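PDB 4A9V: PHOX from Pseudomonas fluorescens, which hydrolyses phosphate monoesters as a beta-propeller alkaline phosphatase, using a cofactor of iron and calcium for phosphotransfer. Local coordinates for residues T470-P478 against F503-M511; M525-G535 against V547-S558. All coordinates share one frame; numbering follows the deposited sequence.

Contact 1: T470-P478 against F503-M511; sequences TPQNMFNSP and FAGMGNNQM
Met474 and Met506 meet where two loops of the beta-propeller pack together: segment 470-478 leads into strand 478-483, and segment 503-511 begins with a type II turn and runs into strand 510-514. The two side chains cross at about a right angle, with Met506 CE 4.0 Å from Met474 CB. Met506 keeps an extended chain, with CG anti to the carbonyl carbon (chi1 -69°), and its methyl CE goes on to 3.4 Å from Phe475 O. Met474, also extended beyond CG, reaches the Phe503-Met506 turn: its CE lies 3.2 Å from Ala504 O and near the CA of Gly505. A CB on Gly505 would run into that methyl, and the backbone angles of Gly505 themselves call for glycine.

Asn476 packs on Phe503 and Met506. Its amide, tilted 45° from the plane of the Phe503 ring, sets CG 3.6 Å from Phe503 CD1, while ND2 makes a weak hydrogen bond to Met506 SD at 3.6 Å. That sulfur also lies in the plane of the Phe503 ring, at its edge. Gln510 OE1 approaches Phe475 CB at 3.6 Å.

In the next shell, the stronger hold on the Asn476 amide comes through OD1, which accepts from Asp496 N and Ser477 OG. Arg523 gives NE to Gln510 OE1 and NH2 to Met474 O, bridging the two loops from strand 521-526. The other end of the Gln510 amide, NE2, donates to Asn508 O at 3.1 Å with an N-H...O angle of 147°.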
loop_
_atom_site.group_PDB
_atom_site.type_symbol
_atom_site.label_atom_id
_atom_site.label_comp_id
_atom_site.label_asym_id
_atom_site.label_seq_id
_atom_site.Cartn_x
_atom_site.Cartn_y
_atom_site.Cartn_z
ATOM N N THR A 470 11.418 -22.514 6.079
ATOM C CA THR A 470 12.620 -23.313 6.241
ATOM C C THR A 470 13.841 -22.408 6.311
ATOM O O THR A 470 13.774 -21.250 5.905
ATOM C CB THR A 470 12.812 -24.269 5.053
ATOM O OG1 THR A 470 13.178 -23.512 3.892
ATOM C CG2 THR A 470 11.547 -25.070 4.780
ATOM N N PRO A 471 15.005 -22.979 6.660
ATOM C CA PRO A 471 16.199 -22.149 6.614
ATOM C C PRO A 471 16.540 -21.656 5.214
ATOM O O PRO A 471 17.199 -20.626 5.072
ATOM C CB PRO A 471 17.285 -23.079 7.163
ATOM C CG PRO A 471 16.540 -23.926 8.140
ATOM C CD PRO A 471 15.225 -24.202 7.454
ATOM N N GLN A 472 16.075 -22.365 4.189
ATOM C CA GLN A 472 16.339 -21.942 2.820
ATOM C C GLN A 472 15.485 -20.751 2.384
ATOM O O GLN A 472 16.007 -19.844 1.737
ATOM C CB GLN A 472 16.184 -23.102 1.838
ATOM C CG GLN A 472 16.772 -22.788 0.462
ATOM C CD GLN A 472 15.930 -21.812 -0.355
ATOM O OE1 GLN A 472 14.702 -21.790 -0.249
ATOM N NE2 GLN A 472 16.578 -21.079 -1.252
ATOM N N ASN A 473 14.195 -20.741 2.731
ATOM C CA ASN A 473 13.249 -19.783 2.148
ATOM C C ASN A 473 12.842 -18.642 3.074
ATOM O O ASN A 473 12.013 -17.812 2.706
ATOM C CB ASN A 473 11.993 -20.490 1.624
ATOM C CG ASN A 473 11.054 -20.928 2.733
ATOM O OD1 ASN A 473 11.338 -20.730 3.909
ATOM N ND2 ASN A 473 9.960 -21.586 2.363
ATOM N N MET A 474 13.462 -18.555 4.242
ATOM C CA MET A 474 12.938 -17.687 5.283
ATOM C C MET A 474 13.067 -16.203 4.940
ATOM O O MET A 474 14.004 -15.758 4.270
ATOM C CB MET A 474 13.595 -17.993 6.624
ATOM C CG MET A 474 15.103 -17.908 6.605
ATOM S SD MET A 474 15.764 -18.261 8.237
ATOM C CE MET A 474 17.509 -18.018 7.917
ATOM N N PHE A 475 12.132 -15.433 5.490
ATOM C CA PHE A 475 11.997 -14.005 5.228
ATOM C C PHE A 475 11.329 -13.351 6.439
ATOM O O PHE A 475 10.843 -14.040 7.337
ATOM C CB PHE A 475 11.151 -13.778 3.968
ATOM C CG PHE A 475 9.756 -14.336 4.063
ATOM C CD1 PHE A 475 9.495 -15.665 3.734
ATOM C CD2 PHE A 475 8.707 -13.543 4.514
ATOM C CE1 PHE A 475 8.212 -16.174 3.842
ATOM C CE2 PHE A 475 7.428 -14.064 4.640
ATOM C CZ PHE A 475 7.183 -15.384 4.316
ATOM N N ASN A 476 11.286 -12.029 6.465
ATOM C CA ASN A 476 10.557 -11.349 7.529
ATOM C C ASN A 476 9.764 -10.170 7.003
ATOM O O ASN A 476 10.106 -9.586 5.966
ATOM C CB ASN A 476 11.492 -10.929 8.674
ATOM C CG ASN A 476 12.294 -9.685 8.359
ATOM O OD1 ASN A 476 11.923 -8.575 8.749
ATOM N ND2 ASN A 476 13.440 -9.871 7.697
ATOM N N SER A 477 8.683 -9.853 7.711
ATOM C CA SER A 477 7.868 -8.674 7.454
ATOM C C SER A 477 7.288 -8.680 6.036
ATOM O O SER A 477 7.461 -7.728 5.272
ATOM C CB SER A 477 8.676 -7.403 7.697
ATOM O OG SER A 477 9.209 -7.380 9.013
ATOM N N PRO A 478 6.507 -9.714 5.706
ATOM C CA PRO A 478 5.746 -9.648 4.463
ATOM C C PRO A 478 4.823 -8.428 4.479
ATOM O O PRO A 478 4.313 -8.037 5.530
ATOM C CB PRO A 478 4.945 -10.950 4.479
ATOM C CG PRO A 478 4.745 -11.230 5.935
ATOM C CD PRO A 478 6.019 -10.779 6.601
ATOM N N PHE A 503 17.541 -12.010 12.267
ATOM C CA PHE A 503 17.356 -11.997 10.821
ATOM C C PHE A 503 18.564 -12.595 10.106
ATOM O O PHE A 503 18.662 -12.526 8.887
ATOM C CB PHE A 503 17.094 -10.565 10.352
ATOM C CG PHE A 503 16.019 -9.871 11.139
ATOM C CD1 PHE A 503 14.700 -10.278 11.016
ATOM C CD2 PHE A 503 16.348 -9.000 12.165
ATOM C CE1 PHE A 503 13.716 -9.744 11.828
ATOM C CE2 PHE A 503 15.369 -8.458 12.977
ATOM C CZ PHE A 503 14.053 -8.855 12.830
ATOM N N ALA A 504 19.412 -13.297 10.850
ATOM C CA ALA A 504 20.584 -13.934 10.247
ATOM C C ALA A 504 20.140 -14.914 9.171
ATOM O O ALA A 504 19.354 -15.822 9.439
ATOM C CB ALA A 504 21.413 -14.642 11.307
ATOM N N GLY A 505 20.675 -14.743 7.965
ATOM C CA GLY A 505 20.364 -15.631 6.857
ATOM C C GLY A 505 19.258 -15.146 5.935
ATOM O O GLY A 505 18.984 -15.778 4.920
ATOM N N MET A 506 18.594 -14.054 6.296
ATOM C CA MET A 506 17.478 -13.563 5.490
ATOM C C MET A 506 17.890 -12.586 4.390
ATOM O O MET A 506 17.151 -12.384 3.430
ATOM C CB MET A 506 16.424 -12.933 6.387
ATOM C CG MET A 506 15.720 -13.976 7.229
ATOM S SD MET A 506 14.583 -13.254 8.421
ATOM C CE MET A 506 13.746 -14.737 8.975
ATOM N N GLY A 507 19.036 -11.935 4.553
ATOM C CA GLY A 507 19.534 -11.019 3.532
ATOM C C GLY A 507 18.656 -9.800 3.296
ATOM O O GLY A 507 17.915 -9.361 4.177
ATOM N N ASN A 508 18.728 -9.283 2.073
ATOM C CA ASN A 508 18.000 -8.088 1.663
ATOM C C ASN A 508 16.512 -8.397 1.506
ATOM O O ASN A 508 16.115 -9.566 1.409
ATOM C CB ASN A 508 18.558 -7.581 0.329
ATOM C CG ASN A 508 19.934 -6.951 0.452
ATOM O OD1 ASN A 508 20.494 -6.811 1.539
ATOM N ND2 ASN A 508 20.483 -6.555 -0.688
ATOM N N ASN A 509 15.712 -7.349 1.345
ATOM C CA ASN A 509 14.304 -7.539 1.044
ATOM C C ASN A 509 14.106 -8.200 -0.309
ATOM O O ASN A 509 15.008 -8.238 -1.152
ATOM C CB ASN A 509 13.559 -6.209 1.139
ATOM C CG ASN A 509 13.205 -5.866 2.563
ATOM O OD1 ASN A 509 12.625 -6.691 3.270
ATOM N ND2 ASN A 509 13.584 -4.674 3.011
ATOM N N GLN A 510 12.947 -8.818 -0.472
ATOM C CA GLN A 510 12.812 -9.892 -1.429
ATOM C C GLN A 510 11.368 -10.122 -1.829
ATOM O O GLN A 510 10.439 -9.516 -1.275
ATOM C CB GLN A 510 13.405 -11.148 -0.833
ATOM C CG GLN A 510 12.742 -11.576 0.453
ATOM C CD GLN A 510 13.544 -12.632 1.189
ATOM O OE1 GLN A 510 13.249 -13.832 1.100
ATOM N NE2 GLN A 510 14.543 -12.189 1.944
ATOM N N MET A 511 11.200 -10.939 -2.857
ATOM C CA MET A 511 9.891 -11.377 -3.289
ATOM C C MET A 511 9.896 -12.890 -3.363
ATOM O O MET A 511 10.847 -13.497 -3.863
ATOM C CB MET A 511 9.529 -10.761 -4.648
ATOM C CG MET A 511 8.140 -11.144 -5.153
ATOM S SD MET A 511 7.511 -10.066 -6.457
ATOM C CE MET A 511 8.660 -10.435 -7.773
#

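Contact 2: M525-G535 against V547-S558. With LI (lithium ion), chain G.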
loop_
_atom_site.group_PDB
_atom_site.type_symbol
_atom_site.label_atom_id
_atom_site.label_comp_id
_atom_site.label_asym_id
_atom_site.label_seq_id
_atom_site.Cartn_x
_atom_site.Cartn_y
_atom_site.Cartn_z
ATOM N N MET A 525 13.029 -13.406 -5.922
ATOM C CA MET A 525 13.846 -12.234 -6.228
ATOM C C MET A 525 14.408 -11.663 -4.935
ATOM O O MET A 525 13.731 -11.641 -3.908
ATOM C CB MET A 525 13.008 -11.163 -6.941
ATOM C CG MET A 525 13.810 -9.960 -7.406
ATOM S SD MET A 525 12.775 -8.677 -8.144
ATOM C CE MET A 525 12.167 -7.866 -6.677
ATOM N N VAL A 526 15.640 -11.171 -5.002
ATOM C CA VAL A 526 16.197 -10.354 -3.940
ATOM C C VAL A 526 16.572 -8.994 -4.504
ATOM O O VAL A 526 17.073 -8.892 -5.627
ATOM C CB VAL A 526 17.437 -11.010 -3.291
ATOM C CG1 VAL A 526 17.935 -10.140 -2.150
ATOM C CG2 VAL A 526 17.126 -12.424 -2.814
ATOM N N GLY A 527 16.226 -7.948 -3.762
ATOM C CA GLY A 527 16.489 -6.582 -4.176
ATOM C C GLY A 527 17.788 -6.028 -3.630
ATOM O O GLY A 527 18.511 -6.704 -2.886
ATOM N N PRO A 528 18.068 -4.767 -3.966
ATOM C CA PRO A 528 19.339 -4.139 -3.642
ATOM C C PRO A 528 19.384 -3.576 -2.217
ATOM O O PRO A 528 18.449 -3.743 -1.424
ATOM C CB PRO A 528 19.450 -3.027 -4.690
ATOM C CG PRO A 528 18.037 -2.669 -5.005
ATOM C CD PRO A 528 17.305 -3.984 -4.955
ATOM N N ILE A 529 20.499 -2.954 -1.879
ATOM C CA ILE A 529 20.771 -2.589 -0.502
ATOM C C ILE A 529 19.871 -1.442 -0.065
ATOM O O ILE A 529 19.725 -0.446 -0.771
ATOM C CB ILE A 529 22.261 -2.224 -0.333
ATOM C CG1 ILE A 529 23.115 -3.485 -0.508
ATOM C CG2 ILE A 529 22.521 -1.574 1.019
ATOM C CD1 ILE A 529 24.606 -3.223 -0.526
ATOM N N GLY A 530 19.238 -1.607 1.094
ATOM C CA GLY A 530 18.478 -0.536 1.720
ATOM C C GLY A 530 17.064 -0.359 1.190
ATOM O O GLY A 530 16.345 0.511 1.671
ATOM N N CYS A 531 16.670 -1.147 0.189
ATOM C CA CYS A 531 15.338 -1.024 -0.407
ATOM C C CYS A 531 14.300 -1.796 0.393
ATOM O O CYS A 531 14.628 -2.658 1.210
ATOM C CB CYS A 531 15.341 -1.516 -1.860
ATOM S SG CYS A 531 15.148 -3.299 -2.078
ATOM N N GLU A 532 13.037 -1.549 0.075
ATOM C CA GLU A 532 12.020 -2.582 0.204
ATOM C C GLU A 532 11.429 -2.903 -1.159
ATOM O O GLU A 532 11.577 -2.138 -2.111
ATOM C CB GLU A 532 10.917 -2.184 1.198
ATOM C CG GLU A 532 10.012 -1.045 0.762
ATOM C CD GLU A 532 9.124 -0.557 1.899
ATOM O OE1 GLU A 532 9.607 0.250 2.723
ATOM O OE2 GLU A 532 7.946 -0.979 1.970
ATOM N N VAL A 533 10.876 -4.102 -1.274
ATOM C CA VAL A 533 10.289 -4.583 -2.514
ATOM C C VAL A 533 8.783 -4.389 -2.383
ATOM O O VAL A 533 8.186 -4.854 -1.409
ATOM C CB VAL A 533 10.644 -6.067 -2.725
ATOM C CG1 VAL A 533 9.927 -6.623 -3.937
ATOM C CG2 VAL A 533 12.150 -6.234 -2.868
ATOM N N THR A 534 8.199 -3.603 -3.283
ATOM C CA THR A 534 6.824 -3.177 -3.127
ATOM C C THR A 534 6.255 -2.791 -4.482
ATOM O O THR A 534 6.978 -2.306 -5.342
ATOM C CB THR A 534 6.725 -2.026 -2.119
ATOM O OG1 THR A 534 5.349 -1.771 -1.818
ATOM C CG2 THR A 534 7.435 -0.774 -2.616
ATOM N N GLY A 535 4.953 -2.985 -4.656
ATOM C CA GLY A 535 4.316 -2.731 -5.938
ATOM C C GLY A 535 4.434 -3.943 -6.841
ATOM O O GLY A 535 5.534 -4.456 -7.062
ATOM N N VAL A 547 7.604 -4.833 -10.797
ATOM C CA VAL A 547 7.775 -4.806 -9.350
ATOM C C VAL A 547 8.584 -3.568 -8.972
ATOM O O VAL A 547 9.498 -3.167 -9.693
ATOM C CB VAL A 547 8.446 -6.104 -8.832
ATOM C CG1 VAL A 547 9.832 -6.296 -9.431
ATOM C CG2 VAL A 547 8.506 -6.115 -7.311
ATOM N N GLY A 548 8.228 -2.948 -7.856
ATOM C CA GLY A 548 8.921 -1.760 -7.387
ATOM C C GLY A 548 10.073 -2.046 -6.441
ATOM O O GLY A 548 10.011 -2.933 -5.575
ATOM N N ILE A 549 11.112 -1.230 -6.593
ATOM C CA ILE A 549 12.229 -1.175 -5.675
ATOM C C ILE A 549 12.224 0.221 -5.062
ATOM O O ILE A 549 12.467 1.216 -5.744
ATOM C CB ILE A 549 13.555 -1.415 -6.424
ATOM C CG1 ILE A 549 13.566 -2.796 -7.098
ATOM C CG2 ILE A 549 14.734 -1.241 -5.482
ATOM C CD1 ILE A 549 13.358 -3.972 -6.165
ATOM N N GLN A 550 11.812 0.285 -3.803
ATOM C CA GLN A 550 11.553 1.543 -3.128
ATOM C C GLN A 550 12.704 1.894 -2.185
ATOM O O GLN A 550 13.220 1.036 -1.471
ATOM C CB GLN A 550 10.231 1.457 -2.350
ATOM C CG GLN A 550 9.716 2.797 -1.856
ATOM C CD GLN A 550 8.619 2.656 -0.827
ATOM O OE1 GLN A 550 8.767 1.924 0.154
ATOM N NE2 GLN A 550 7.525 3.386 -1.020
ATOM N N HIS A 551 13.060 3.175 -2.187
ATOM C CA HIS A 551 14.129 3.732 -1.348
ATOM C C HIS A 551 15.386 2.899 -1.285
ATOM O O HIS A 551 15.965 2.730 -0.218
ATOM C CB HIS A 551 13.629 4.097 0.062
ATOM C CG HIS A 551 13.107 2.923 0.871
ATOM N ND1 HIS A 551 13.911 1.981 1.415
ATOM C CD2 HIS A 551 11.812 2.606 1.269
ATOM C CE1 HIS A 551 13.164 1.106 2.111
ATOM N NE2 HIS A 551 11.884 1.493 2.026
ATOM N N PRO A 552 15.917 2.481 -2.446
ATOM C CA PRO A 552 17.250 1.895 -2.383
ATOM C C PRO A 552 18.240 2.848 -1.727
ATOM O O PRO A 552 18.211 4.052 -1.980
ATOM C CB PRO A 552 17.601 1.655 -3.856
ATOM C CG PRO A 552 16.796 2.661 -4.595
ATOM C CD PRO A 552 15.512 2.785 -3.830
ATOM N N GLY A 553 19.086 2.321 -0.851
ATOM C CA GLY A 553 20.083 3.147 -0.191
ATOM C C GLY A 553 19.499 4.132 0.811
ATOM O O GLY A 553 20.091 5.174 1.065
ATOM N N GLU A 554 18.436 3.742 1.510
ATOM C CA GLU A 554 17.846 4.631 2.509
ATOM C C GLU A 554 18.835 5.040 3.603
ATOM O O GLU A 554 18.758 6.154 4.115
ATOM C CB GLU A 554 16.581 4.020 3.119
ATOM C CG GLU A 554 16.828 2.820 4.016
ATOM C CD GLU A 554 15.554 2.269 4.642
ATOM O OE1 GLU A 554 14.489 2.927 4.567
ATOM O OE2 GLU A 554 15.633 1.175 5.239
ATOM N N ASN A 555 19.826 4.188 3.866
ATOM C CA ASN A 555 20.869 4.495 4.845
ATOM C C ASN A 555 22.246 4.687 4.214
ATOM O O ASN A 555 23.262 4.621 4.901
ATOM C CB ASN A 555 20.942 3.388 5.897
ATOM C CG ASN A 555 19.695 3.319 6.753
ATOM O OD1 ASN A 555 19.096 4.347 7.065
ATOM N ND2 ASN A 555 19.198 2.108 6.971
ATOM N N GLY A 556 22.273 4.976 2.919
ATOM C CA GLY A 556 23.470 5.485 2.262
ATOM C C GLY A 556 24.359 4.431 1.619
ATOM O O GLY A 556 25.502 4.722 1.262
ATOM N N GLY A 557 23.838 3.225 1.414
ATOM C CA GLY A 557 24.678 2.124 0.924
ATOM C C GLY A 557 24.366 1.557 -0.463
ATOM O O GLY A 557 24.790 0.446 -0.786
ATOM N N SER A 558 23.721 2.343 -1.320
ATOM C CA SER A 558 23.326 1.867 -2.648
ATOM C C SER A 558 23.633 2.893 -3.729
ATOM O O SER A 558 23.528 4.102 -3.499
ATOM C CB SER A 558 21.830 1.524 -2.668
ATOM O OG SER A 558 21.420 1.030 -3.933
HETATM LI LI LI G . 9.925 0.203 5.139
HETATM O O HOH W 1 14.310 -1.015 4.151
HETATM O O HOH W 2 11.030 -0.575 6.620
HETATM O O HOH W 3 12.380 -0.401 4.637
HETATM O O HOH W 4 8.187 0.870 5.487
#
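The beta hairpin of strands 532-538 and 544-550 carries at its open end a lithium site, whose protein ligands Glu532 and Asp494 also bind calcium in a structure of this protein. Antiparallel pairing is documented by Glu532 and Gln550, a hydrogen-bonded pair in which Gln550 N reaches Glu532 O at 3.0 Å and Glu532 N returns a bond to Gln550 O. Beyond the strand ends, Gly553 N continues the connection by donating to Ile529 O.

Glu532 OE1 binds the lithium ion at 2.4 Å, with Asp494 and three waters completing the site, and accepts from His551 NE2 at 2.7 Å through its anti lone pair. The carboxylate stands 86° from the imidazole plane, yet OE1 lies in that plane, at the ring edge. His551 ND1 donates to Gly530 O at 2.9 Å, also in the ring plane, and with both nitrogens engaged the ring's rotation is fixed. Glu554 OE1 lies 3.2 Å above one face of the His551 ring, offset toward its rim. Without the imidazole, as with an alanine here, Glu532 OE1 and Gly530 O would probably lose these donors and the carboxylate be freer to turn beside the metal. Gln550 runs alongside Glu532, its amide directed by NE2 donating to Asn67 O.

On the other face, Ile549 CG2, anti to the backbone N (chi1 -60°), touches Pro528 CG at 3.6 Å and Cys531 CB; Val533 CG1 meets Val547 CG2 at 3.7 Å. This apolar layer faces the preceding sheet through Leu492 of strand 489-493, while strand 572-578 flanks 544-550 and presents Met574 to Val547 and Ile549.

Followed from the N terminus, contact 1 comes first: the chain leaves 470-478, runs through strands 478-483 and 489-493, and returns at 503-511, closing a loop with 24 residues between its segments. Contact 2 opens only afterwards, at 525-535, and closes at 547-558 across 11 residues, so the two are in series and neither nest nor cross. Their centres are 14 Å apart, but strands 510-514 and 521-526 join them as antiparallel neighbours: Met511 N probably bonds to Met525 O at 2.8 Å. Contact 1 thus joins the loops entering strands 478-483 and 510-514 of one four-stranded sheet, and contact 2 pairs strands 532-538 and 544-550 of the next.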